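Local coordinates for protein L-lysine 6-monooxygenase involved in desferrioxamine biosynthesis (Erwinia amylovora CFBP1430, PDB 5O8P) that acts as an FAD-containing, NADPH-using cadaverine monooxygenase in the biosynthesis of the siderophore desferrioxamine, at residues B[195-200]-B[206-211]; B[202-207]-B[337-342]; B[223-228]-B[316-321]. All coordinates share one frame; numbering follows the deposited sequence.

Interaction 1 (B[195-200]-B[206-211])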
loop_
_atom_site.group_PDB
_atom_site.type_symbol
_atom_site.label_atom_id
_atom_site.label_comp_id
_atom_site.label_asym_id
_atom_site.label_seq_id
_atom_site.Cartn_x
_atom_site.Cartn_y
_atom_site.Cartn_z
ATOM N N ILE B 195 25.609 -4.372 -21.684
ATOM C CA ILE B 195 25.326 -5.550 -20.860
ATOM C C ILE B 195 23.967 -6.076 -21.280
ATOM O O ILE B 195 23.067 -5.286 -21.555
ATOM C CB ILE B 195 25.264 -5.200 -19.355
ATOM C CG1 ILE B 195 26.563 -4.520 -18.900
ATOM C CG2 ILE B 195 24.956 -6.442 -18.514
ATOM C CD1 ILE B 195 26.481 -3.921 -17.510
ATOM N N THR B 196 23.813 -7.394 -21.317
ATOM C CA THR B 196 22.533 -8.009 -21.654
ATOM C C THR B 196 22.173 -9.081 -20.641
ATOM O O THR B 196 22.856 -10.083 -20.516
ATOM C CB THR B 196 22.561 -8.624 -23.063
ATOM O OG1 THR B 196 22.781 -7.586 -24.026
ATOM C CG2 THR B 196 21.242 -9.353 -23.384
ATOM N N VAL B 197 21.082 -8.868 -19.921
ATOM C CA VAL B 197 20.542 -9.896 -19.053
ATOM C C VAL B 197 19.636 -10.811 -19.875
ATOM O O VAL B 197 18.693 -10.360 -20.504
ATOM C CB VAL B 197 19.774 -9.291 -17.871
ATOM C CG1 VAL B 197 19.237 -10.392 -16.975
ATOM C CG2 VAL B 197 20.683 -8.357 -17.083
ATOM N N LEU B 198 19.935 -12.099 -19.851
ATOM C CA LEU B 198 19.208 -13.090 -20.610
ATOM C C LEU B 198 18.489 -14.008 -19.607
ATOM O O LEU B 198 19.128 -14.614 -18.761
ATOM C CB LEU B 198 20.202 -13.831 -21.490
ATOM C CG LEU B 198 19.633 -14.440 -22.766
ATOM C CD1 LEU B 198 20.686 -14.433 -23.857
ATOM C CD2 LEU B 198 19.120 -15.852 -22.513
ATOM N N GLY B 199 17.155 -14.069 -19.676
ATOM C CA GLY B 199 16.329 -14.829 -18.716
ATOM C C GLY B 199 15.180 -14.027 -18.121
ATOM O O GLY B 199 15.227 -12.806 -18.097
ATOM N N SER B 200 14.160 -14.728 -17.625
ATOM C CA SER B 200 12.866 -14.127 -17.251
ATOM C C SER B 200 12.609 -13.963 -15.724
ATOM O O SER B 200 11.705 -13.246 -15.335
ATOM C CB SER B 200 11.738 -15.000 -17.824
ATOM O OG SER B 200 11.517 -16.176 -17.039
ATOM N N GLU B 206 16.170 -8.729 -10.599
ATOM C CA GLU B 206 16.961 -8.087 -9.541
ATOM C C GLU B 206 18.259 -7.523 -10.074
ATOM O O GLU B 206 18.646 -6.419 -9.697
ATOM C CB GLU B 206 17.276 -9.069 -8.429
ATOM C CG GLU B 206 16.090 -9.326 -7.537
ATOM C CD GLU B 206 16.305 -10.438 -6.535
ATOM O OE1 GLU B 206 17.359 -11.112 -6.577
ATOM O OE2 GLU B 206 15.399 -10.641 -5.688
ATOM N N ILE B 207 18.906 -8.292 -10.950
ATOM C CA ILE B 207 20.120 -7.869 -11.622
ATOM C C ILE B 207 19.827 -6.695 -12.532
ATOM O O ILE B 207 20.528 -5.698 -12.462
ATOM C CB ILE B 207 20.769 -9.028 -12.424
ATOM C CG1 ILE B 207 21.413 -10.006 -11.457
ATOM C CG2 ILE B 207 21.801 -8.527 -13.432
ATOM C CD1 ILE B 207 21.881 -11.299 -12.087
ATOM N N TYR B 208 18.800 -6.813 -13.375
ATOM C CA TYR B 208 18.434 -5.725 -14.285
ATOM C C TYR B 208 18.190 -4.417 -13.536
ATOM O O TYR B 208 18.677 -3.368 -13.936
ATOM C CB TYR B 208 17.217 -6.074 -15.142
ATOM C CG TYR B 208 17.046 -5.108 -16.285
ATOM C CD1 TYR B 208 16.282 -3.954 -16.134
ATOM C CD2 TYR B 208 17.681 -5.330 -17.505
ATOM C CE1 TYR B 208 16.121 -3.062 -17.178
ATOM C CE2 TYR B 208 17.547 -4.437 -18.557
ATOM C CZ TYR B 208 16.763 -3.305 -18.399
ATOM O OH TYR B 208 16.632 -2.428 -19.458
ATOM N N TYR B 209 17.453 -4.493 -12.443
ATOM C CA TYR B 209 17.229 -3.335 -11.594
ATOM C C TYR B 209 18.533 -2.784 -11.008
ATOM O O TYR B 209 18.727 -1.569 -10.944
ATOM C CB TYR B 209 16.238 -3.684 -10.472
ATOM C CG TYR B 209 15.806 -2.477 -9.688
ATOM C CD1 TYR B 209 14.797 -1.642 -10.154
ATOM C CD2 TYR B 209 16.431 -2.150 -8.497
ATOM C CE1 TYR B 209 14.413 -0.524 -9.442
ATOM C CE2 TYR B 209 16.048 -1.035 -7.779
ATOM C CZ TYR B 209 15.044 -0.228 -8.264
ATOM O OH TYR B 209 14.665 0.864 -7.547
ATOM N N ASP B 210 19.412 -3.683 -10.571
ATOM C CA ASP B 210 20.686 -3.297 -9.954
ATOM C C ASP B 210 21.534 -2.502 -10.940
ATOM O O ASP B 210 22.058 -1.449 -10.592
ATOM C CB ASP B 210 21.453 -4.545 -9.490
ATOM C CG ASP B 210 22.513 -4.241 -8.449
ATOM O OD1 ASP B 210 22.148 -3.734 -7.371
ATOM O OD2 ASP B 210 23.698 -4.570 -8.690
ATOM N N LEU B 211 21.637 -3.012 -12.169
ATOM C CA LEU B 211 22.407 -2.370 -13.231
ATOM C C LEU B 211 21.752 -1.084 -13.723
ATOM O O LEU B 211 22.453 -0.109 -13.991
ATOM C CB LEU B 211 22.637 -3.335 -14.412
ATOM C CG LEU B 211 23.499 -4.567 -14.095
ATOM C CD1 LEU B 211 23.464 -5.572 -15.240
ATOM C CD2 LEU B 211 24.922 -4.158 -13.788
#

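Interaction 2 (B[202-207]-B[337-342]). With FAD (flavin-adenine dinucleotide), chain C.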
loop_
_atom_site.group_PDB
_atom_site.type_symbol
_atom_site.label_atom_id
_atom_site.label_comp_id
_atom_site.label_asym_id
_atom_site.label_seq_id
_atom_site.Cartn_x
_atom_site.Cartn_y
_atom_site.Cartn_z
ATOM N N GLN B 202 13.169 -13.978 -11.229
ATOM C CA GLN B 202 13.419 -13.020 -10.160
ATOM C C GLN B 202 14.869 -12.572 -10.165
ATOM O O GLN B 202 15.146 -11.397 -9.922
ATOM C CB GLN B 202 13.063 -13.626 -8.796
ATOM C CG GLN B 202 13.274 -12.737 -7.573
ATOM C CD GLN B 202 12.371 -11.521 -7.541
ATOM O OE1 GLN B 202 11.337 -11.484 -8.195
ATOM N NE2 GLN B 202 12.755 -10.518 -6.772
ATOM N N SER B 203 15.801 -13.495 -10.435
ATOM C CA SER B 203 17.240 -13.155 -10.440
ATOM C C SER B 203 17.566 -12.166 -11.551
ATOM O O SER B 203 18.215 -11.153 -11.296
ATOM C CB SER B 203 18.104 -14.408 -10.566
ATOM O OG SER B 203 18.122 -15.091 -9.327
ATOM N N ALA B 204 17.092 -12.470 -12.757
ATOM C CA ALA B 204 17.225 -11.583 -13.905
ATOM C C ALA B 204 16.742 -10.178 -13.573
ATOM O O ALA B 204 17.443 -9.192 -13.809
ATOM C CB ALA B 204 16.432 -12.127 -15.097
ATOM N N ALA B 205 15.546 -10.096 -13.006
ATOM C CA ALA B 205 14.946 -8.806 -12.701
ATOM C C ALA B 205 15.741 -8.043 -11.656
ATOM O O ALA B 205 15.959 -6.844 -11.810
ATOM C CB ALA B 205 13.506 -8.975 -12.257
ATOM N N GLU B 206 16.170 -8.729 -10.599
ATOM C CA GLU B 206 16.961 -8.087 -9.541
ATOM C C GLU B 206 18.259 -7.523 -10.074
ATOM O O GLU B 206 18.646 -6.419 -9.697
ATOM C CB GLU B 206 17.276 -9.069 -8.429
ATOM C CG GLU B 206 16.090 -9.326 -7.537
ATOM C CD GLU B 206 16.305 -10.438 -6.535
ATOM O OE1 GLU B 206 17.359 -11.112 -6.577
ATOM O OE2 GLU B 206 15.399 -10.641 -5.688
ATOM N N ILE B 207 18.906 -8.292 -10.950
ATOM C CA ILE B 207 20.120 -7.869 -11.622
ATOM C C ILE B 207 19.827 -6.695 -12.532
ATOM O O ILE B 207 20.528 -5.698 -12.462
ATOM C CB ILE B 207 20.769 -9.028 -12.424
ATOM C CG1 ILE B 207 21.413 -10.006 -11.457
ATOM C CG2 ILE B 207 21.801 -8.527 -13.432
ATOM C CD1 ILE B 207 21.881 -11.299 -12.087
ATOM N N VAL B 337 24.879 -11.455 -18.930
ATOM C CA VAL B 337 24.494 -12.095 -17.682
ATOM C C VAL B 337 23.473 -13.163 -18.022
ATOM O O VAL B 337 22.390 -12.856 -18.492
ATOM C CB VAL B 337 23.903 -11.093 -16.686
ATOM C CG1 VAL B 337 23.358 -11.813 -15.465
ATOM C CG2 VAL B 337 24.950 -10.079 -16.275
ATOM N N MET B 338 23.834 -14.415 -17.784
ATOM C CA MET B 338 22.965 -15.550 -18.050
ATOM C C MET B 338 22.160 -15.895 -16.778
ATOM O O MET B 338 22.590 -16.687 -15.939
ATOM C CB MET B 338 23.828 -16.719 -18.522
ATOM C CG MET B 338 23.081 -17.750 -19.328
ATOM S SD MET B 338 22.848 -17.237 -21.035
ATOM C CE MET B 338 24.513 -17.428 -21.673
ATOM N N ALA B 339 20.995 -15.268 -16.632
ATOM C CA ALA B 339 20.094 -15.496 -15.488
ATOM C C ALA B 339 19.063 -16.556 -15.845
ATOM O O ALA B 339 17.856 -16.335 -15.772
ATOM C CB ALA B 339 19.420 -14.189 -15.084
ATOM N N THR B 340 19.562 -17.723 -16.211
ATOM C CA THR B 340 18.742 -18.800 -16.728
ATOM C C THR B 340 18.407 -19.848 -15.651
ATOM O O THR B 340 17.901 -20.938 -15.963
ATOM C CB THR B 340 19.466 -19.444 -17.917
ATOM O OG1 THR B 340 20.831 -19.717 -17.557
ATOM C CG2 THR B 340 19.439 -18.488 -19.111
ATOM N N GLY B 341 18.689 -19.519 -14.388
ATOM C CA GLY B 341 18.289 -20.356 -13.271
ATOM C C GLY B 341 19.081 -21.643 -13.123
ATOM O O GLY B 341 20.229 -21.727 -13.560
ATOM N N TYR B 342 18.432 -22.643 -12.518
ATOM C CA TYR B 342 19.065 -23.865 -12.031
ATOM C C TYR B 342 18.320 -25.109 -12.532
ATOM O O TYR B 342 17.144 -25.049 -12.835
ATOM C CB TYR B 342 19.058 -23.854 -10.498
ATOM C CG TYR B 342 19.908 -22.765 -9.872
ATOM C CD1 TYR B 342 19.518 -21.429 -9.881
ATOM C CD2 TYR B 342 21.100 -23.087 -9.235
ATOM C CE1 TYR B 342 20.309 -20.447 -9.309
ATOM C CE2 TYR B 342 21.887 -22.116 -8.631
ATOM C CZ TYR B 342 21.492 -20.793 -8.671
ATOM O OH TYR B 342 22.281 -19.819 -8.083
HETATM P PA FAD C . 21.316 -25.546 -1.643
HETATM O O1A FAD C . 21.901 -24.181 -1.336
HETATM O O2A FAD C . 21.389 -26.082 -3.053
HETATM O O5B FAD C . 22.054 -26.564 -0.629
HETATM C C5B FAD C . 22.780 -27.704 -1.075
HETATM C C4B FAD C . 24.043 -27.963 -0.262
HETATM O O4B FAD C . 24.467 -29.320 -0.466
HETATM C C3B FAD C . 25.209 -27.080 -0.693
HETATM O O3B FAD C . 25.821 -26.519 0.476
HETATM C C2B FAD C . 26.127 -28.013 -1.483
HETATM O O2B FAD C . 27.517 -27.684 -1.392
HETATM C C1B FAD C . 25.854 -29.354 -0.830
HETATM N N9A FAD C . 26.221 -30.559 -1.624
HETATM C C8A FAD C . 25.898 -30.867 -2.898
HETATM N N7A FAD C . 26.432 -32.071 -3.245
HETATM C C5A FAD C . 27.110 -32.548 -2.179
HETATM C C6A FAD C . 27.914 -33.756 -1.844
HETATM N N6A FAD C . 28.112 -34.741 -2.754
HETATM N N1A FAD C . 28.443 -33.847 -0.596
HETATM C C2A FAD C . 28.265 -32.882 0.331
HETATM N N3A FAD C . 27.556 -31.762 0.090
HETATM C C4A FAD C . 26.964 -31.543 -1.116
HETATM N N1 FAD C . 12.918 -19.697 -2.390
HETATM C C2 FAD C . 12.048 -19.097 -1.536
HETATM O O2 FAD C . 11.088 -19.772 -1.103
HETATM N N3 FAD C . 12.193 -17.812 -1.141
HETATM C C4 FAD C . 13.208 -17.044 -1.576
HETATM O O4 FAD C . 13.317 -15.860 -1.201
HETATM C C4X FAD C . 14.203 -17.626 -2.512
HETATM N N5 FAD C . 15.246 -16.909 -2.983
HETATM C C5X FAD C . 16.134 -17.469 -3.838
HETATM C C6 FAD C . 17.188 -16.681 -4.293
HETATM C C7 FAD C . 18.141 -17.188 -5.173
HETATM C C7M FAD C . 19.273 -16.313 -5.653
HETATM C C8 FAD C . 18.023 -18.602 -5.632
HETATM C C8M FAD C . 19.039 -19.174 -6.583
HETATM C C9 FAD C . 16.968 -19.399 -5.186
HETATM C C9A FAD C . 15.999 -18.901 -4.296
HETATM N N10 FAD C . 14.899 -19.683 -3.805
HETATM C C10 FAD C . 13.990 -19.047 -2.912
HETATM C "C1'" FAD C . 14.661 -21.105 -4.172
HETATM C "C2'" FAD C . 15.262 -22.094 -3.146
HETATM O "O2'" FAD C . 14.928 -21.692 -1.802
HETATM C "C3'" FAD C . 16.788 -22.266 -3.267
HETATM O "O3'" FAD C . 17.135 -22.772 -4.566
HETATM C "C4'" FAD C . 17.382 -23.203 -2.206
HETATM O "O4'" FAD C . 18.755 -22.861 -1.983
HETATM C "C5'" FAD C . 17.302 -24.675 -2.603
HETATM O "O5'" FAD C . 17.360 -25.479 -1.423
HETATM P P FAD C . 18.536 -26.545 -1.221
HETATM O O1P FAD C . 18.363 -27.180 0.144
HETATM O O2P FAD C . 18.471 -27.394 -2.460
HETATM O O3P FAD C . 19.760 -25.472 -1.168
#

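Interaction 3 (B[223-228]-B[316-321])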
loop_
_atom_site.group_PDB
_atom_site.type_symbol
_atom_site.label_atom_id
_atom_site.label_comp_id
_atom_site.label_asym_id
_atom_site.label_seq_id
_atom_site.Cartn_x
_atom_site.Cartn_y
_atom_site.Cartn_z
ATOM N N ASN B 223 20.430 -4.231 -21.761
ATOM C CA ASN B 223 19.418 -4.994 -22.475
ATOM C C ASN B 223 18.863 -6.116 -21.618
ATOM O O ASN B 223 19.489 -6.528 -20.643
ATOM C CB ASN B 223 20.016 -5.536 -23.763
ATOM C CG ASN B 223 20.584 -4.432 -24.634
ATOM O OD1 ASN B 223 20.005 -3.353 -24.731
ATOM N ND2 ASN B 223 21.715 -4.686 -25.250
ATOM N N TRP B 224 17.658 -6.561 -21.961
ATOM C CA TRP B 224 17.003 -7.677 -21.292
ATOM C C TRP B 224 16.253 -8.467 -22.340
ATOM O O TRP B 224 15.341 -7.949 -22.969
ATOM C CB TRP B 224 16.026 -7.167 -20.242
ATOM C CG TRP B 224 15.529 -8.185 -19.245
ATOM C CD1 TRP B 224 15.735 -9.538 -19.254
ATOM C CD2 TRP B 224 14.693 -7.919 -18.119
ATOM N NE1 TRP B 224 15.130 -10.114 -18.178
ATOM C CE2 TRP B 224 14.470 -9.150 -17.466
ATOM C CE3 TRP B 224 14.114 -6.759 -17.596
ATOM C CZ2 TRP B 224 13.689 -9.261 -16.310
ATOM C CZ3 TRP B 224 13.330 -6.858 -16.450
ATOM C CH2 TRP B 224 13.131 -8.108 -15.814
ATOM N N ILE B 225 16.644 -9.716 -22.539
ATOM C CA ILE B 225 16.002 -10.580 -23.522
ATOM C C ILE B 225 15.487 -11.780 -22.771
ATOM O O ILE B 225 16.183 -12.294 -21.927
ATOM C CB ILE B 225 16.998 -11.013 -24.603
ATOM C CG1 ILE B 225 17.500 -9.771 -25.351
ATOM C CG2 ILE B 225 16.364 -12.045 -25.546
ATOM C CD1 ILE B 225 18.595 -10.048 -26.362
ATOM N N THR B 226 14.265 -12.214 -23.074
ATOM C CA THR B 226 13.677 -13.392 -22.422
ATOM C C THR B 226 12.903 -14.254 -23.411
ATOM O O THR B 226 12.348 -13.742 -24.383
ATOM C CB THR B 226 12.764 -13.009 -21.229
ATOM O OG1 THR B 226 12.103 -14.181 -20.752
ATOM C CG2 THR B 226 11.704 -11.966 -21.631
ATOM N N ARG B 227 12.893 -15.566 -23.167
ATOM C CA ARG B 227 12.058 -16.493 -23.939
ATOM C C ARG B 227 10.588 -16.374 -23.523
ATOM O O ARG B 227 9.690 -16.645 -24.328
ATOM C CB ARG B 227 12.520 -17.952 -23.778
ATOM C CG ARG B 227 11.836 -18.924 -24.738
ATOM C CD ARG B 227 11.431 -20.243 -24.068
ATOM N NE ARG B 227 12.604 -21.048 -23.743
ATOM C CZ ARG B 227 13.191 -21.931 -24.561
ATOM N NH1 ARG B 227 12.727 -22.158 -25.791
ATOM N NH2 ARG B 227 14.264 -22.598 -24.141
ATOM N N ALA B 228 10.352 -15.969 -22.272
ATOM C CA ALA B 228 9.007 -15.802 -21.733
ATOM C C ALA B 228 8.169 -14.864 -22.597
ATOM O O ALA B 228 8.701 -13.905 -23.163
ATOM C CB ALA B 228 9.074 -15.267 -20.307
ATOM N N PHE B 316 29.738 -10.350 -28.144
ATOM C CA PHE B 316 28.892 -11.494 -28.500
ATOM C C PHE B 316 27.952 -11.120 -29.645
ATOM O O PHE B 316 27.562 -9.953 -29.790
ATOM C CB PHE B 316 28.018 -11.933 -27.333
ATOM C CG PHE B 316 28.734 -12.712 -26.282
ATOM C CD1 PHE B 316 29.074 -14.037 -26.504
ATOM C CD2 PHE B 316 29.011 -12.140 -25.036
ATOM C CE1 PHE B 316 29.718 -14.766 -25.512
ATOM C CE2 PHE B 316 29.650 -12.868 -24.043
ATOM C CZ PHE B 316 30.007 -14.180 -24.284
ATOM N N GLU B 317 27.583 -12.116 -30.445
ATOM C CA GLU B 317 26.442 -12.009 -31.345
ATOM C C GLU B 317 25.441 -13.091 -30.958
ATOM O O GLU B 317 25.647 -14.271 -31.245
ATOM C CB GLU B 317 26.854 -12.154 -32.811
ATOM C CG GLU B 317 25.759 -11.726 -33.791
ATOM C CD GLU B 317 25.634 -12.603 -35.030
ATOM O OE1 GLU B 317 25.780 -13.841 -34.923
ATOM O OE2 GLU B 317 25.370 -12.052 -36.127
ATOM N N LEU B 318 24.368 -12.670 -30.293
ATOM C CA LEU B 318 23.270 -13.555 -29.923
ATOM C C LEU B 318 22.336 -13.720 -31.108
ATOM O O LEU B 318 21.776 -12.738 -31.572
ATOM C CB LEU B 318 22.479 -12.956 -28.761
ATOM C CG LEU B 318 23.039 -12.991 -27.331
ATOM C CD1 LEU B 318 24.544 -13.183 -27.242
ATOM C CD2 LEU B 318 22.629 -11.738 -26.573
ATOM N N LYS B 319 22.189 -14.944 -31.606
ATOM C CA LYS B 319 21.131 -15.265 -32.561
ATOM C C LYS B 319 19.902 -15.672 -31.767
ATOM O O LYS B 319 19.973 -16.553 -30.904
ATOM C CB LYS B 319 21.543 -16.387 -33.512
ATOM C CG LYS B 319 22.668 -16.000 -34.449
ATOM C CD LYS B 319 22.613 -16.739 -35.779
ATOM C CE LYS B 319 23.734 -16.266 -36.692
ATOM N NZ LYS B 319 23.633 -16.840 -38.056
ATOM N N LEU B 320 18.780 -15.015 -32.057
ATOM C CA LEU B 320 17.534 -15.212 -31.331
ATOM C C LEU B 320 16.409 -15.551 -32.299
ATOM O O LEU B 320 16.446 -15.166 -33.468
ATOM C CB LEU B 320 17.183 -13.943 -30.567
ATOM C CG LEU B 320 18.199 -13.504 -29.511
ATOM C CD1 LEU B 320 18.093 -12.023 -29.232
ATOM C CD2 LEU B 320 18.019 -14.284 -28.227
ATOM N N HIS B 321 15.419 -16.285 -31.806
ATOM C CA HIS B 321 14.229 -16.602 -32.577
ATOM C C HIS B 321 13.003 -16.162 -31.788
ATOM O O HIS B 321 12.772 -16.636 -30.672
ATOM C CB HIS B 321 14.165 -18.094 -32.872
ATOM C CG HIS B 321 13.110 -18.455 -33.862
ATOM N ND1 HIS B 321 11.930 -19.071 -33.501
ATOM C CD2 HIS B 321 13.043 -18.257 -35.199
ATOM C CE1 HIS B 321 11.189 -19.255 -34.579
ATOM N NE2 HIS B 321 11.842 -18.771 -35.622
#

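Interaction 1 (B[195-200]-B[206-211])
I195 and L211 meet tip to tip, the methyl ends of two side chains that reach for each other from strand and helix. The nearest pair is I195 CG2 to L211 CD1 at 3.7 Å, and the other arm of the isoleucine also takes part, with I195 CD1 4.0 Å from L211 CD2. Further along the strand V197 leans in: chi1 of -179° sends CG1 anti to the backbone N and leaves CG2 anti to the carbonyl carbon, facing the helix, where it lies across I207 and sits 3.8 Å from I207 CG2. That same CG2 reaches Y208 more loosely, 4.3 Å from CD2, coming at the ring edge near its plane rather than over a face. The phenol points on past the contact, its OH bonded to the backbone O of L222 on the next strand.

The strand and helix segments run nearly antiparallel, at 160° with 9.3 Å between axes, as expected of the first half of a beta-alpha-beta unit. On the face of the helix turned to the strand the side chains are apolar and close, and Y182 and L222 also pack against L211. Away from the strand the helix is only partly exposed: Y209 lies against helix 276-290, and D210 makes a salt bridge to K186 and a hydrogen bond to Y182 OH. Across the two segments the contact rests on methyl groups and one ring edge, so it is held by exclusion of water and close fit, with directed bonds left to its surroundings.

Interaction 2 (B[202-207]-B[337-342])
A339 sets its CB against the flank of helix 202-213 at A204, 3.6 Å from both CA and CB of that alanine. With only a methyl on each side, the two backbones come close, their CA atoms 5.1 Å apart. About one turn on, I207 stretches out tip to tip with V337, its CD1 lying 3.7 Å from V337 CG1. The valine presents that branch because CG1 is turned opposite its backbone N (chi1 173°).

Small residues at such a spot suit a Rossmann-type dinucleotide fold, in which the helix that follows the glycine-rich turn after strand 194-198 lies close over the sheet; A204 would be the last residue of the GxGxxA pattern that begins at G199. The other segment is fixed by the sheet itself, since V337 and A339 make backbone hydrogen bonds to strand 194-198.

At the flavin end, S203, a residue of the NADP(+) site, brings its OG to 4.0 Å from FAD C7M, and the Y342 ring meets the neighbouring methyl C8M obliquely. Behind these, Q202 NE2 donates to E206 OE2 over 2.9 Å, nearly straight at 166°; the bond lies in the amide plane of Q202 but rises above the carboxylate plane. E206 is gripped again through OE1 by a salt bridge to R100, which also binds NADP(+), while Q202 OE1 accepts from the backbone N of N275.

Interaction 3 (B[223-228]-B[316-321])
I225 carries the apolar side of this contact, directing both CD1 and CG2 at L320. The two side chains reach for each other tip to tip: I225 CD1 lies 3.5 Å from L320 CD1, and I225 CG2 lies 3.9 Å from L320 CD2. An extended chain on the isoleucine (chi2 174°) carries CD1 away from the sheet and far enough to touch L318 CD2 too, though loosely, at 4.4 Å. The backbones stay well apart, with 9.2 Å between the CA atoms of I225 and L320, so this is side chains bridging two layers and not pairing of strands. S303 and R331 close in on I225 from the neighbouring strands, and L305 packs beside L320.

No polar bond joins the two segments themselves. Just past the end of strand 221-225, T226 OG1 accepts from A228 N at 2.9 Å, noticeably bent at 141°; this is an ST turn, and it bends the chain at R227. That arginine belongs to the NADP(+) site, and at the rim its NH1 makes a salt bridge to E304 of strand 303-311 and so ties the two layers. N223 OD1, in turn, takes a hydrogen bond from N298 ND2 on the edge strand.

The aromatic contacts of strand 221-225 lie on its opposite face, where W224 stacks on Y208 of helix 202-213 and bonds through NE1 to the backbone O of G199; in the antiparallel sheet F316 meets W310 edge-to-face. One face of the strand thus packs on the helix and the other on the three-stranded sheet 303-311, 315-322 and 327-333. Such a beta meander laid over a parallel sheet, and inserted before the strand that comes last in the chain, 335-338, is characteristic of the NADPH-binding domain in flavoproteins with two dinucleotide-binding domains.

All three interactions sit around one five-stranded parallel sheet. Interactions 1 and 2, with centres about 6 Å apart, share helix 202-213 and set it against neighbouring strands 194-198 and 335-338. Interaction 3 lies about 12 Å from the centre of interaction 1 and 13 Å from that of interaction 2, on the sheet's other face. Along the chain, strand 194-198, helix 202-213 and strand 221-225 follow one another; the meander comes later, and strand 335-338 returns to the middle of the sheet. W224, on the strand of interaction 3, packs on A204 and A205 of the shared helix. Together the contacts sandwich the sheet whose loops supply NADP(+)-binding residues, with the helix start facing the flavin.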